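Local coordinates for protein lipase-specific foldase (Burkholderia glumae, PDB 2ES4) that assists the folding of the extracellular lipase during that enzyme's passage through the periplasm, at residues T82-V85 with R86-F89; D105-V108 with R109-A113; Q115-S119 with P120-E124; P179-G182 with D183-R186. One frame throughout, in Å; residues are numbered along the deposited sequence.

Contact 1. Residues T82-V85 with R86-F89; sequences TRAV and REFF
Glu87 OE2 is gripped from several directions. Arg83 NH1 reaches it at 2.7 Å in a salt bridge whose hydrogen bond is weak, bent to 136° at the hydrogen. Water 1 donates to the same oxygen and accepts from Arg83 NH2, which closes a small ring round the pair, and a polar side chain of the partner protein chain adds a further hydrogen bond. The carboxylate oxygen lies at the edge of the guanidinium, in its plane, while the two flat groups stand almost perpendicular, 89° apart. Arg83 gets there because its chain, straight through CD, bends at chi3 (50°) and turns the guanidinium forward, toward Glu87 on the next turn.

This is an i to i+4 ion pair near the start of helix 84-90, and the backbone repeats the spacing: Glu87 N donates to Arg83 O at 3.0 Å, in the carbonyl plane, and Phe88 N to Ala84 O. Farther round the helix Val85 and Phe89 lie alongside each other, with Val85 CG1 3.8 Å from Phe89 CE2. Val85 O also approaches Phe89 CD2 at 3.2 Å, obliquely to the ring. Phe88 brings CD2 over the centre of a Phe89 face, and Phe89 in turn meets the ring of Trp129 with nearly parallel planes.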
ATOM      1  N   THR B  82     -19.420 -11.673  16.931  1.00 52.37           N
ATOM      2  CA  THR B  82     -18.689 -11.759  15.672  1.00 49.73           C
ATOM      3  C   THR B  82     -17.525 -10.784  15.713  1.00 47.50           C
ATOM      4  O   THR B  82     -17.465  -9.915  16.588  1.00 46.45           O
ATOM      5  CB  THR B  82     -19.592 -11.423  14.462  1.00 50.40           C
ATOM      6  OG1 THR B  82     -20.075 -10.080  14.577  1.00 50.75           O
ATOM      7  CG2 THR B  82     -20.779 -12.379  14.387  1.00 50.92           C
ATOM      8  N   ARG B  83     -16.610 -10.921  14.758  1.00 44.84           N
ATOM      9  CA  ARG B  83     -15.441 -10.052  14.666  1.00 43.01           C
ATOM     10  C   ARG B  83     -15.814  -8.600  14.396  1.00 40.22           C
ATOM     11  O   ARG B  83     -15.013  -7.693  14.631  1.00 38.89           O
ATOM     12  CB  ARG B  83     -14.503 -10.574  13.587  1.00 44.15           C
ATOM     13  CG  ARG B  83     -13.152  -9.870  13.504  1.00 46.50           C
ATOM     14  CD  ARG B  83     -12.218 -10.602  12.560  1.00 48.19           C
ATOM     15  NE  ARG B  83     -12.837 -10.895  11.264  1.00 50.51           N
ATOM     16  CZ  ARG B  83     -13.205  -9.979  10.370  1.00 52.24           C
ATOM     17  NH1 ARG B  83     -13.019  -8.691  10.618  1.00 53.15           N
ATOM     18  NH2 ARG B  83     -13.789 -10.351   9.243  1.00 53.20           N
ATOM     19  N   ALA B  84     -17.051  -8.386  13.951  1.00 38.91           N
ATOM     20  CA  ALA B  84     -17.563  -7.049  13.667  1.00 38.22           C
ATOM     21  C   ALA B  84     -17.521  -6.173  14.916  1.00 38.08           C
ATOM     22  O   ALA B  84     -17.340  -4.960  14.817  1.00 37.76           O
ATOM     23  CB  ALA B  84     -18.968  -7.125  13.123  1.00 37.94           C
ATOM     24  N   VAL B  85     -17.634  -6.799  16.088  1.00 37.16           N
ATOM     25  CA  VAL B  85     -17.574  -6.076  17.357  1.00 35.95           C
ATOM     26  C   VAL B  85     -16.181  -5.480  17.526  1.00 35.25           C
ATOM     27  O   VAL B  85     -16.046  -4.314  17.894  1.00 35.81           O
ATOM     28  CB  VAL B  85     -17.887  -6.989  18.559  1.00 36.33           C
ATOM     29  CG1 VAL B  85     -17.729  -6.234  19.874  1.00 35.92           C
ATOM     30  CG2 VAL B  85     -19.290  -7.516  18.457  1.00 35.14           C
ATOM     31  N   ARG B  86     -15.158  -6.278  17.217  1.00 34.15           N
ATOM     32  CA  ARG B  86     -13.767  -5.841  17.314  1.00 34.33           C
ATOM     33  C   ARG B  86     -13.435  -4.760  16.295  1.00 32.78           C
ATOM     34  O   ARG B  86     -12.673  -3.839  16.593  1.00 32.85           O
ATOM     35  CB  ARG B  86     -12.816  -7.018  17.106  1.00 35.32           C
ATOM     36  CG  ARG B  86     -11.343  -6.619  17.079  1.00 38.42           C
ATOM     37  CD  ARG B  86     -10.483  -7.671  16.457  1.00 40.91           C
ATOM     38  NE  ARG B  86      -9.151  -7.161  16.153  1.00 44.06           N
ATOM     39  CZ  ARG B  86      -8.210  -7.838  15.501  1.00 46.63           C
ATOM     40  NH1 ARG B  86      -8.437  -9.078  15.074  1.00 45.99           N
ATOM     41  NH2 ARG B  86      -7.035  -7.270  15.266  1.00 47.12           N
ATOM     42  N   GLU B  87     -13.994  -4.888  15.093  1.00 32.67           N
ATOM     43  CA  GLU B  87     -13.749  -3.913  14.031  1.00 32.02           C
ATOM     44  C   GLU B  87     -14.247  -2.533  14.426  1.00 31.39           C
ATOM     45  O   GLU B  87     -13.627  -1.525  14.085  1.00 30.22           O
ATOM     46  CB  GLU B  87     -14.395  -4.355  12.727  1.00 32.54           C
ATOM     47  CG  GLU B  87     -13.852  -5.668  12.199  1.00 35.12           C
ATOM     48  CD  GLU B  87     -14.355  -5.984  10.812  1.00 35.66           C
ATOM     49  OE1 GLU B  87     -15.584  -6.067  10.620  1.00 36.53           O
ATOM     50  OE2 GLU B  87     -13.514  -6.164   9.910  1.00 39.07           O
ATOM     51  N   PHE B  88     -15.335  -2.503  15.198  1.00 30.63           N
ATOM     52  CA  PHE B  88     -15.893  -1.252  15.692  1.00 31.06           C
ATOM     53  C   PHE B  88     -14.870  -0.524  16.561  1.00 30.88           C
ATOM     54  O   PHE B  88     -14.627   0.668  16.374  1.00 31.26           O
ATOM     55  CB  PHE B  88     -17.180  -1.502  16.479  1.00 31.01           C
ATOM     56  CG  PHE B  88     -17.669  -0.300  17.232  1.00 33.02           C
ATOM     57  CD1 PHE B  88     -18.309   0.749  16.554  1.00 31.60           C
ATOM     58  CD2 PHE B  88     -17.442  -0.185  18.621  1.00 32.52           C
ATOM     59  CE1 PHE B  88     -18.713   1.908  17.248  1.00 34.05           C
ATOM     60  CE2 PHE B  88     -17.835   0.959  19.318  1.00 33.04           C
ATOM     61  CZ  PHE B  88     -18.473   2.010  18.633  1.00 32.48           C
ATOM     62  N   PHE B  89     -14.307  -1.247  17.524  1.00 31.24           N
ATOM     63  CA  PHE B  89     -13.317  -0.688  18.433  1.00 31.31           C
ATOM     64  C   PHE B  89     -12.014  -0.302  17.764  1.00 31.95           C
ATOM     65  O   PHE B  89     -11.492   0.775  18.032  1.00 30.80           O
ATOM     66  CB  PHE B  89     -13.043  -1.644  19.581  1.00 34.27           C
ATOM     67  CG  PHE B  89     -14.209  -1.836  20.492  1.00 35.61           C
ATOM     68  CD1 PHE B  89     -14.689  -0.767  21.264  1.00 36.32           C
ATOM     69  CD2 PHE B  89     -14.853  -3.080  20.571  1.00 36.47           C
ATOM     70  CE1 PHE B  89     -15.805  -0.930  22.109  1.00 36.41           C
ATOM     71  CE2 PHE B  89     -15.973  -3.260  21.413  1.00 37.66           C
ATOM     72  CZ  PHE B  89     -16.451  -2.180  22.185  1.00 38.37           C
TER
HETATM   73  O   HOH W   1     -13.342  -7.562   7.795  1.00 63.90           O

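Contact 2. Residues D105-V108 with R109-A113; sequences DALV and RREIA
Arg109 NE donates to Asp105 OD2 at 3.2 Å, the hydrogen-bonded part of a salt bridge between residues four apart on helix 101-116. The bond meets the carboxylate oxygen on its syn side, 28° out of the carboxylate plane, but lies close to the plane of the guanidinium; the two planes are 77° apart. Asp105 swings its carboxylate toward the following turn with CG trans to the backbone N (chi1 -176°), and the extended Arg109 chain runs back past Asp105 O to meet it. The other carboxylate oxygen, OD1, takes a hydrogen bond from Trp129 NE1 and a salt bridge from Arg133 NH1, so both oxygens of Asp105 are engaged and one side chain ties its own helix to helix 120-137.

Beneath these side chains runs a regular alpha-helical set of i to i+4 bonds. Glu111 N to Leu107 O, at 2.8 Å, is the shortest of them, and Ile112 N to Val108 O follows at 2.9 Å; both donors sit almost straight in front of the carbonyl.

The packing uses the same spacing. Leu107 and Glu111 run next to each other on the helix surface, the leucine methyl CD1 resting 3.8 Å from Glu111 CG. On the buried face, turned toward Phe88 and Phe89 of helix 84-90, Val108 and Ile112 cross at a slant. Ile112 passes its CG1 branch 3.1 Å from Val108 O, and the end of that branch, CD1, meets Val108 CG1 at 3.8 Å.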
ATOM      1  N   ASP B 105     -11.315   7.284  25.334  1.00 31.93           N
ATOM      2  CA  ASP B 105     -12.373   6.600  26.068  1.00 32.46           C
ATOM      3  C   ASP B 105     -13.715   7.303  25.895  1.00 29.74           C
ATOM      4  O   ASP B 105     -14.727   6.647  25.656  1.00 28.27           O
ATOM      5  CB  ASP B 105     -12.032   6.507  27.553  1.00 36.05           C
ATOM      6  CG  ASP B 105     -13.068   5.721  28.331  1.00 39.64           C
ATOM      7  OD1 ASP B 105     -13.148   4.493  28.128  1.00 42.13           O
ATOM      8  OD2 ASP B 105     -13.825   6.339  29.109  1.00 43.77           O
ATOM      9  N   ALA B 106     -13.699   8.635  25.979  1.00 30.33           N
ATOM     10  CA  ALA B 106     -14.909   9.443  25.823  1.00 29.66           C
ATOM     11  C   ALA B 106     -15.515   9.249  24.438  1.00 29.27           C
ATOM     12  O   ALA B 106     -16.736   9.122  24.299  1.00 27.66           O
ATOM     13  CB  ALA B 106     -14.599  10.908  26.053  1.00 27.99           C
ATOM     14  N   LEU B 107     -14.647   9.162  23.427  1.00 28.08           N
ATOM     15  CA  LEU B 107     -15.084   8.963  22.050  1.00 27.12           C
ATOM     16  C   LEU B 107     -15.808   7.632  21.874  1.00 26.58           C
ATOM     17  O   LEU B 107     -16.913   7.603  21.335  1.00 26.01           O
ATOM     18  CB  LEU B 107     -13.896   9.045  21.082  1.00 27.85           C
ATOM     19  CG  LEU B 107     -14.182   8.732  19.607  1.00 29.67           C
ATOM     20  CD1 LEU B 107     -15.254   9.672  19.049  1.00 28.65           C
ATOM     21  CD2 LEU B 107     -12.914   8.827  18.808  1.00 29.60           C
ATOM     22  N   VAL B 108     -15.193   6.548  22.343  1.00 26.72           N
ATOM     23  CA  VAL B 108     -15.789   5.216  22.240  1.00 28.32           C
ATOM     24  C   VAL B 108     -17.163   5.172  22.908  1.00 28.77           C
ATOM     25  O   VAL B 108     -18.114   4.648  22.332  1.00 27.01           O
ATOM     26  CB  VAL B 108     -14.880   4.145  22.870  1.00 29.43           C
ATOM     27  CG1 VAL B 108     -15.541   2.770  22.806  1.00 30.14           C
ATOM     28  CG2 VAL B 108     -13.546   4.113  22.149  1.00 29.46           C
ATOM     29  N   ARG B 109     -17.269   5.763  24.099  1.00 29.46           N
ATOM     30  CA  ARG B 109     -18.543   5.798  24.818  1.00 30.29           C
ATOM     31  C   ARG B 109     -19.606   6.525  24.007  1.00 29.18           C
ATOM     32  O   ARG B 109     -20.735   6.047  23.895  1.00 28.30           O
ATOM     33  CB  ARG B 109     -18.380   6.465  26.179  1.00 31.80           C
ATOM     34  CG  ARG B 109     -17.633   5.612  27.172  1.00 34.85           C
ATOM     35  CD  ARG B 109     -17.426   6.333  28.500  1.00 40.42           C
ATOM     36  NE  ARG B 109     -16.834   5.455  29.511  1.00 43.93           N
ATOM     37  CZ  ARG B 109     -17.453   4.415  30.068  1.00 46.33           C
ATOM     38  NH1 ARG B 109     -18.695   4.102  29.722  1.00 48.77           N
ATOM     39  NH2 ARG B 109     -16.825   3.671  30.967  1.00 47.38           N
ATOM     40  N   ARG B 110     -19.206   7.629  23.371  1.00 27.38           N
ATOM     41  CA  ARG B 110     -20.111   8.416  22.541  1.00 26.78           C
ATOM     42  C   ARG B 110     -20.531   7.650  21.289  1.00 27.70           C
ATOM     43  O   ARG B 110     -21.701   7.674  20.915  1.00 27.25           O
ATOM     44  CB  ARG B 110     -19.466   9.750  22.151  1.00 25.56           C
ATOM     45  CG  ARG B 110     -20.391  10.715  21.411  1.00 25.72           C
ATOM     46  CD  ARG B 110     -19.726  12.069  21.223  1.00 27.45           C
ATOM     47  NE  ARG B 110     -20.650  13.076  20.697  1.00 28.76           N
ATOM     48  CZ  ARG B 110     -21.020  13.172  19.421  1.00 31.25           C
ATOM     49  NH1 ARG B 110     -21.866  14.123  19.048  1.00 30.17           N
ATOM     50  NH2 ARG B 110     -20.537  12.326  18.514  1.00 29.06           N
ATOM     51  N   GLU B 111     -19.577   6.954  20.673  1.00 28.06           N
ATOM     52  CA  GLU B 111     -19.844   6.177  19.460  1.00 29.22           C
ATOM     53  C   GLU B 111     -20.786   5.016  19.744  1.00 28.28           C
ATOM     54  O   GLU B 111     -21.700   4.751  18.965  1.00 27.27           O
ATOM     55  CB  GLU B 111     -18.543   5.657  18.859  1.00 30.33           C
ATOM     56  CG  GLU B 111     -17.574   6.733  18.420  1.00 33.47           C
ATOM     57  CD  GLU B 111     -17.718   7.134  16.965  1.00 36.22           C
ATOM     58  OE1 GLU B 111     -18.762   7.704  16.597  1.00 36.39           O
ATOM     59  OE2 GLU B 111     -16.777   6.883  16.184  1.00 37.73           O
ATOM     60  N   ILE B 112     -20.577   4.351  20.881  1.00 28.91           N
ATOM     61  CA  ILE B 112     -21.432   3.239  21.298  1.00 29.36           C
ATOM     62  C   ILE B 112     -22.849   3.761  21.534  1.00 30.23           C
ATOM     63  O   ILE B 112     -23.820   3.176  21.051  1.00 30.25           O
ATOM     64  CB  ILE B 112     -20.933   2.587  22.605  1.00 30.52           C
ATOM     65  CG1 ILE B 112     -19.597   1.886  22.371  1.00 29.04           C
ATOM     66  CG2 ILE B 112     -21.968   1.591  23.132  1.00 31.46           C
ATOM     67  CD1 ILE B 112     -18.967   1.290  23.608  1.00 31.85           C
ATOM     68  N   ALA B 113     -22.940   4.880  22.253  1.00 30.42           N
ATOM     69  CA  ALA B 113     -24.216   5.512  22.569  1.00 30.46           C
ATOM     70  C   ALA B 113     -24.975   5.927  21.319  1.00 30.82           C
ATOM     71  O   ALA B 113     -26.173   5.747  21.239  1.00 29.44           O
ATOM     72  CB  ALA B 113     -24.005   6.708  23.459  1.00 31.88           C
TER

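Contact 3. Residues Q115-S119 with P120-E124; sequences QLDGS and PAQAE
Gln122 reaches back along the turn toward Asp117 and Gly118 with its chain fully extended, CG lying opposite the backbone N. Its carbonyl oxygen OE1 accepts a fairly straight hydrogen bond from Gly118 N at 3.2 Å. The donor stands well above the amide plane, 49° out of it, away from the direction of the lone pairs. The other end of the amide, NE2, comes alongside Asp117 OD2 at 3.6 Å; these two side chains extend in a common direction, but their carboxylate and amide planes are nearly perpendicular, 86° apart. Closer to the backbone, Gln122 CB sits 3.1 Å from Leu116 O.

The same carbonyl oxygen accepts a hydrogen bond from Ser119 OG at 2.7 Å, the donor tilted out of the carbonyl plane. A chi1 of 68° folds the hydroxyl back over the serine's own backbone. The hydroxyl thus bonds back to the carbonyl of Leu116, near the end of helix 101-116, while Ser119 O receives a weak hydrogen bond from Gln122 N at 3.0 Å.

On the inner side of the turn Leu116 points toward the new helix and lays its methyl CD1 against Ala121 CB, 3.6 Å away. Leu73 touches both residues and Leu71 touches Leu116, so this small apolar patch is covered by the loop before helix 84-90.

Gly118, with positive phi, turns the chain between the two helices, and Ser119 at the N-cap followed by Pro120 in the first turn opens helix 120-137: a short turn joining the two antiparallel helices 101-116 and 120-137 into a helical hairpin.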
ATOM      1  N   GLN B 115     -25.124   4.506  18.476  1.00 32.08           N
ATOM      2  CA  GLN B 115     -25.753   3.334  17.881  1.00 34.46           C
ATOM      3  C   GLN B 115     -26.698   2.582  18.811  1.00 35.99           C
ATOM      4  O   GLN B 115     -27.764   2.132  18.387  1.00 36.79           O
ATOM      5  CB  GLN B 115     -24.686   2.358  17.373  1.00 33.31           C
ATOM      6  CG  GLN B 115     -23.880   2.846  16.180  1.00 32.65           C
ATOM      7  CD  GLN B 115     -22.931   1.787  15.640  1.00 32.33           C
ATOM      8  OE1 GLN B 115     -23.270   0.602  15.579  1.00 32.58           O
ATOM      9  NE2 GLN B 115     -21.737   2.210  15.246  1.00 29.30           N
ATOM     10  N   LEU B 116     -26.288   2.421  20.068  1.00 38.30           N
ATOM     11  CA  LEU B 116     -27.061   1.651  21.038  1.00 40.43           C
ATOM     12  C   LEU B 116     -27.586   2.408  22.249  1.00 42.87           C
ATOM     13  O   LEU B 116     -27.844   1.798  23.288  1.00 43.61           O
ATOM     14  CB  LEU B 116     -26.213   0.467  21.514  1.00 39.36           C
ATOM     15  CG  LEU B 116     -25.449  -0.335  20.461  1.00 39.77           C
ATOM     16  CD1 LEU B 116     -24.551  -1.332  21.107  1.00 40.15           C
ATOM     17  CD2 LEU B 116     -26.425  -0.996  19.500  1.00 38.28           C
ATOM     18  N   ASP B 117     -27.789   3.718  22.113  1.00 44.40           N
ATOM     19  CA  ASP B 117     -28.293   4.537  23.228  1.00 47.26           C
ATOM     20  C   ASP B 117     -29.579   3.992  23.814  1.00 49.33           C
ATOM     21  O   ASP B 117     -30.559   3.788  23.093  1.00 49.33           O
ATOM     22  CB  ASP B 117     -28.551   5.970  22.772  1.00 48.28           C
ATOM     23  CG  ASP B 117     -27.955   7.011  23.704  1.00 49.49           C
ATOM     24  OD1 ASP B 117     -27.965   8.201  23.327  1.00 50.13           O
ATOM     25  OD2 ASP B 117     -27.480   6.656  24.804  1.00 49.26           O
ATOM     26  N   GLY B 118     -29.532   3.687  25.109  1.00 51.30           N
ATOM     27  CA  GLY B 118     -30.694   3.160  25.806  1.00 53.63           C
ATOM     28  C   GLY B 118     -31.088   1.751  25.406  1.00 55.26           C
ATOM     29  O   GLY B 118     -32.192   1.533  24.895  1.00 55.48           O
ATOM     30  N   SER B 119     -30.180   0.804  25.618  1.00 56.02           N
ATOM     31  CA  SER B 119     -30.433  -0.593  25.282  1.00 56.34           C
ATOM     32  C   SER B 119     -29.442  -1.499  26.000  1.00 55.70           C
ATOM     33  O   SER B 119     -28.346  -1.055  26.360  1.00 55.43           O
ATOM     34  CB  SER B 119     -30.342  -0.810  23.756  1.00 57.49           C
ATOM     35  OG  SER B 119     -29.021  -0.646  23.283  1.00 58.95           O
ATOM     36  N   PRO B 120     -29.813  -2.785  26.219  1.00 55.16           N
ATOM     37  CA  PRO B 120     -28.931  -3.746  26.896  1.00 54.01           C
ATOM     38  C   PRO B 120     -27.597  -3.907  26.168  1.00 53.07           C
ATOM     39  O   PRO B 120     -26.553  -4.071  26.805  1.00 53.02           O
ATOM     40  CB  PRO B 120     -29.742  -5.036  26.838  1.00 54.40           C
ATOM     41  CG  PRO B 120     -31.150  -4.546  26.906  1.00 55.05           C
ATOM     42  CD  PRO B 120     -31.128  -3.408  25.951  1.00 54.94           C
ATOM     43  N   ALA B 121     -27.643  -3.782  24.840  1.00 51.95           N
ATOM     44  CA  ALA B 121     -26.462  -3.889  23.986  1.00 50.38           C
ATOM     45  C   ALA B 121     -25.417  -2.834  24.338  1.00 49.35           C
ATOM     46  O   ALA B 121     -24.227  -3.130  24.339  1.00 49.71           O
ATOM     47  CB  ALA B 121     -26.854  -3.775  22.538  1.00 50.49           C
ATOM     48  N   GLN B 122     -25.870  -1.625  24.675  1.00 48.03           N
ATOM     49  CA  GLN B 122     -24.968  -0.536  25.055  1.00 47.13           C
ATOM     50  C   GLN B 122     -24.095  -0.910  26.241  1.00 47.00           C
ATOM     51  O   GLN B 122     -22.876  -0.752  26.186  1.00 46.25           O
ATOM     52  CB  GLN B 122     -25.753   0.734  25.374  1.00 47.31           C
ATOM     53  CG  GLN B 122     -24.920   1.846  25.996  1.00 47.98           C
ATOM     54  CD  GLN B 122     -25.677   3.132  26.163  1.00 49.59           C
ATOM     55  OE1 GLN B 122     -26.813   3.150  26.642  1.00 50.10           O
ATOM     56  NE2 GLN B 122     -25.045   4.231  25.776  1.00 49.60           N
ATOM     57  N   ALA B 123     -24.726  -1.426  27.297  1.00 47.36           N
ATOM     58  CA  ALA B 123     -24.008  -1.845  28.498  1.00 47.10           C
ATOM     59  C   ALA B 123     -23.085  -3.006  28.151  1.00 47.22           C
ATOM     60  O   ALA B 123     -21.942  -3.057  28.612  1.00 46.46           O
ATOM     61  CB  ALA B 123     -24.983  -2.257  29.581  1.00 47.72           C
ATOM     62  N   GLU B 124     -23.571  -3.892  27.282  1.00 47.94           N
ATOM     63  CA  GLU B 124     -22.806  -5.053  26.833  1.00 48.45           C
ATOM     64  C   GLU B 124     -21.571  -4.585  26.063  1.00 47.43           C
ATOM     65  O   GLU B 124     -20.466  -5.066  26.314  1.00 46.87           O
ATOM     66  CB  GLU B 124     -23.668  -5.939  25.944  1.00 50.36           C
ATOM     67  CG  GLU B 124     -23.207  -7.377  25.849  1.00 53.90           C
ATOM     68  CD  GLU B 124     -24.076  -8.195  24.930  1.00 56.12           C
ATOM     69  OE1 GLU B 124     -25.308  -8.110  25.068  1.00 57.34           O
ATOM     70  OE2 GLU B 124     -23.534  -8.915  24.067  1.00 58.85           O
TER

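Contact 4. Residues P179-G182 with D183-R186; sequences PFFG and DEQR
Asp183 follows Gly182 at a kink in helix 177-198, where the amides of Asp183 and Glu184 make no hydrogen bond to the preceding turn. Water 2 fills in at Glu184, accepting from its backbone N at 3.0 Å and donating to Phe180 O at 2.8 Å, so it bridges the two sides of the break.

The Glu184 side chain runs beside Phe181. Its extended chain brings OE1 to the ring edge, in plane, and OE2 to 3.7 Å from Phe181 CD1, with ring and carboxylate planes 71° apart. The stronger partner of this carboxylate is Arg86, whose NH1 forms a salt bridge with OE1, while Tyr135 stacks on the Phe181 ring.

At Gln185 the i to i+4 bonding is taken up again: its backbone N donates to Phe181 O at 2.8 Å and 163°, and its CG lies against that same oxygen.

Arg186 N makes a weak bond to Gly182 O. Its side-chain NH2 forms a salt bridge with Glu178, further back along the helix. With chi1 at -46° the arginine folds back over the glycine, and one face of the guanidinium lies over the glycine carbonyl, with Gly182 O 3.4 Å above the plane and over its centre.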
ATOM      1  N   PRO B 179     -14.165 -14.564  18.620  1.00 49.79           N
ATOM      2  CA  PRO B 179     -14.620 -13.679  17.550  1.00 48.68           C
ATOM      3  C   PRO B 179     -13.633 -12.559  17.238  1.00 47.06           C
ATOM      4  O   PRO B 179     -13.537 -12.126  16.103  1.00 46.09           O
ATOM      5  CB  PRO B 179     -15.935 -13.153  18.107  1.00 49.17           C
ATOM      6  CG  PRO B 179     -15.728 -13.130  19.525  1.00 50.38           C
ATOM      7  CD  PRO B 179     -15.082 -14.441  19.767  1.00 49.80           C
ATOM      8  N   PHE B 180     -12.851 -12.162  18.237  1.00 45.91           N
ATOM      9  CA  PHE B 180     -11.865 -11.104  18.076  1.00 45.57           C
ATOM     10  C   PHE B 180     -10.638 -11.498  17.277  1.00 46.42           C
ATOM     11  O   PHE B 180     -10.288 -10.833  16.302  1.00 46.07           O
ATOM     12  CB  PHE B 180     -11.417 -10.575  19.439  1.00 43.32           C
ATOM     13  CG  PHE B 180     -12.217  -9.413  19.938  1.00 41.27           C
ATOM     14  CD1 PHE B 180     -13.625  -9.438  19.931  1.00 41.99           C
ATOM     15  CD2 PHE B 180     -11.561  -8.270  20.423  1.00 40.12           C
ATOM     16  CE1 PHE B 180     -14.369  -8.334  20.401  1.00 40.33           C
ATOM     17  CE2 PHE B 180     -12.289  -7.163  20.896  1.00 39.43           C
ATOM     18  CZ  PHE B 180     -13.693  -7.194  20.884  1.00 39.38           C
ATOM     19  N   PHE B 181      -9.998 -12.592  17.681  1.00 47.44           N
ATOM     20  CA  PHE B 181      -8.775 -13.049  17.033  1.00 48.93           C
ATOM     21  C   PHE B 181      -8.836 -14.411  16.377  1.00 49.72           C
ATOM     22  O   PHE B 181      -7.819 -14.889  15.879  1.00 49.58           O
ATOM     23  CB  PHE B 181      -7.620 -13.019  18.033  1.00 48.63           C
ATOM     24  CG  PHE B 181      -7.408 -11.685  18.658  1.00 49.97           C
ATOM     25  CD1 PHE B 181      -6.916 -10.609  17.899  1.00 49.78           C
ATOM     26  CD2 PHE B 181      -7.728 -11.479  20.003  1.00 50.00           C
ATOM     27  CE1 PHE B 181      -6.744  -9.335  18.479  1.00 50.54           C
ATOM     28  CE2 PHE B 181      -7.561 -10.216  20.589  1.00 50.06           C
ATOM     29  CZ  PHE B 181      -7.071  -9.139  19.829  1.00 50.42           C
ATOM     30  N   GLY B 182     -10.021 -15.018  16.340  1.00 50.62           N
ATOM     31  CA  GLY B 182     -10.180 -16.336  15.735  1.00 51.72           C
ATOM     32  C   GLY B 182      -9.586 -16.462  14.351  1.00 52.21           C
ATOM     33  O   GLY B 182      -8.604 -17.178  14.170  1.00 52.00           O
ATOM     34  N   ASP B 183     -10.111 -15.684  13.407  1.00 52.88           N
ATOM     35  CA  ASP B 183      -9.633 -15.699  12.026  1.00 53.93           C
ATOM     36  C   ASP B 183      -8.178 -15.260  11.906  1.00 53.54           C
ATOM     37  O   ASP B 183      -7.383 -15.931  11.245  1.00 53.93           O
ATOM     38  CB  ASP B 183     -10.507 -14.805  11.150  1.00 56.43           C
ATOM     39  CG  ASP B 183     -11.975 -15.183  11.210  1.00 58.94           C
ATOM     40  OD1 ASP B 183     -12.305 -16.368  10.980  1.00 60.14           O
ATOM     41  OD2 ASP B 183     -12.801 -14.290  11.491  1.00 61.18           O
ATOM     42  N   GLU B 184      -7.831 -14.172  12.595  1.00 52.48           N
ATOM     43  CA  GLU B 184      -6.471 -13.627  12.584  1.00 52.48           C
ATOM     44  C   GLU B 184      -5.431 -14.679  12.970  1.00 52.33           C
ATOM     45  O   GLU B 184      -4.422 -14.838  12.281  1.00 50.79           O
ATOM     46  CB  GLU B 184      -6.377 -12.434  13.531  1.00 53.02           C
ATOM     47  CG  GLU B 184      -5.024 -11.733  13.541  1.00 53.40           C
ATOM     48  CD  GLU B 184      -4.993 -10.554  14.484  1.00 54.16           C
ATOM     49  OE1 GLU B 184      -5.829  -9.645  14.317  1.00 53.89           O
ATOM     50  OE2 GLU B 184      -4.134 -10.532  15.391  1.00 54.38           O
ATOM     51  N   GLN B 185      -5.716 -15.419  14.042  1.00 52.53           N
ATOM     52  CA  GLN B 185      -4.834 -16.474  14.528  1.00 53.69           C
ATOM     53  C   GLN B 185      -4.568 -17.549  13.490  1.00 53.52           C
ATOM     54  O   GLN B 185      -3.417 -17.878  13.231  1.00 53.59           O
ATOM     55  CB  GLN B 185      -5.413 -17.120  15.787  1.00 54.15           C
ATOM     56  CG  GLN B 185      -5.289 -16.269  17.049  1.00 57.06           C
ATOM     57  CD  GLN B 185      -3.877 -16.213  17.613  1.00 58.12           C
ATOM     58  OE1 GLN B 185      -3.610 -15.470  18.553  1.00 58.37           O
ATOM     59  NE2 GLN B 185      -2.972 -17.009  17.054  1.00 58.92           N
ATOM     60  N   ARG B 186      -5.632 -18.031  12.847  1.00 53.50           N
ATOM     61  CA  ARG B 186      -5.531 -19.067  11.815  1.00 53.64           C
ATOM     62  C   ARG B 186      -4.704 -18.566  10.644  1.00 52.66           C
ATOM     63  O   ARG B 186      -3.720 -19.199  10.273  1.00 53.23           O
ATOM     64  CB  ARG B 186      -6.910 -19.458  11.295  1.00 54.87           C
ATOM     65  CG  ARG B 186      -7.924 -19.678  12.364  1.00 57.56           C
ATOM     66  CD  ARG B 186      -9.277 -20.080  11.793  1.00 59.23           C
ATOM     67  NE  ARG B 186     -10.390 -19.688  12.662  1.00 61.72           N
ATOM     68  CZ  ARG B 186     -10.533 -20.044  13.939  1.00 62.67           C
ATOM     69  NH1 ARG B 186      -9.635 -20.818  14.541  1.00 63.60           N
ATOM     70  NH2 ARG B 186     -11.570 -19.603  14.627  1.00 63.23           N
TER
HETATM   71  O   HOH W   2      -9.884 -12.498  14.038  1.00 44.40           O

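In the fold
The four contacts follow one another along the chain without overlap: contacts 2 and 4 lie within single helices, contact 1 at the start of helix 84-90, contact 3 across the turn between helices 101-116 and 120-137. Contact 1 touches the other three, its centre 15 Å from those of contacts 2 and 3 and 11 Å from that of contact 4. The centres of contacts 2 and 3 are 11 Å apart; that of contact 4 is 25 Å from both, without touching. Helix 84-90 thus packs between helix 101-116 and helix 177-198 in this all-helical, extended chaperone, and contact 1 is also the one that meets another protein chain, through Glu87.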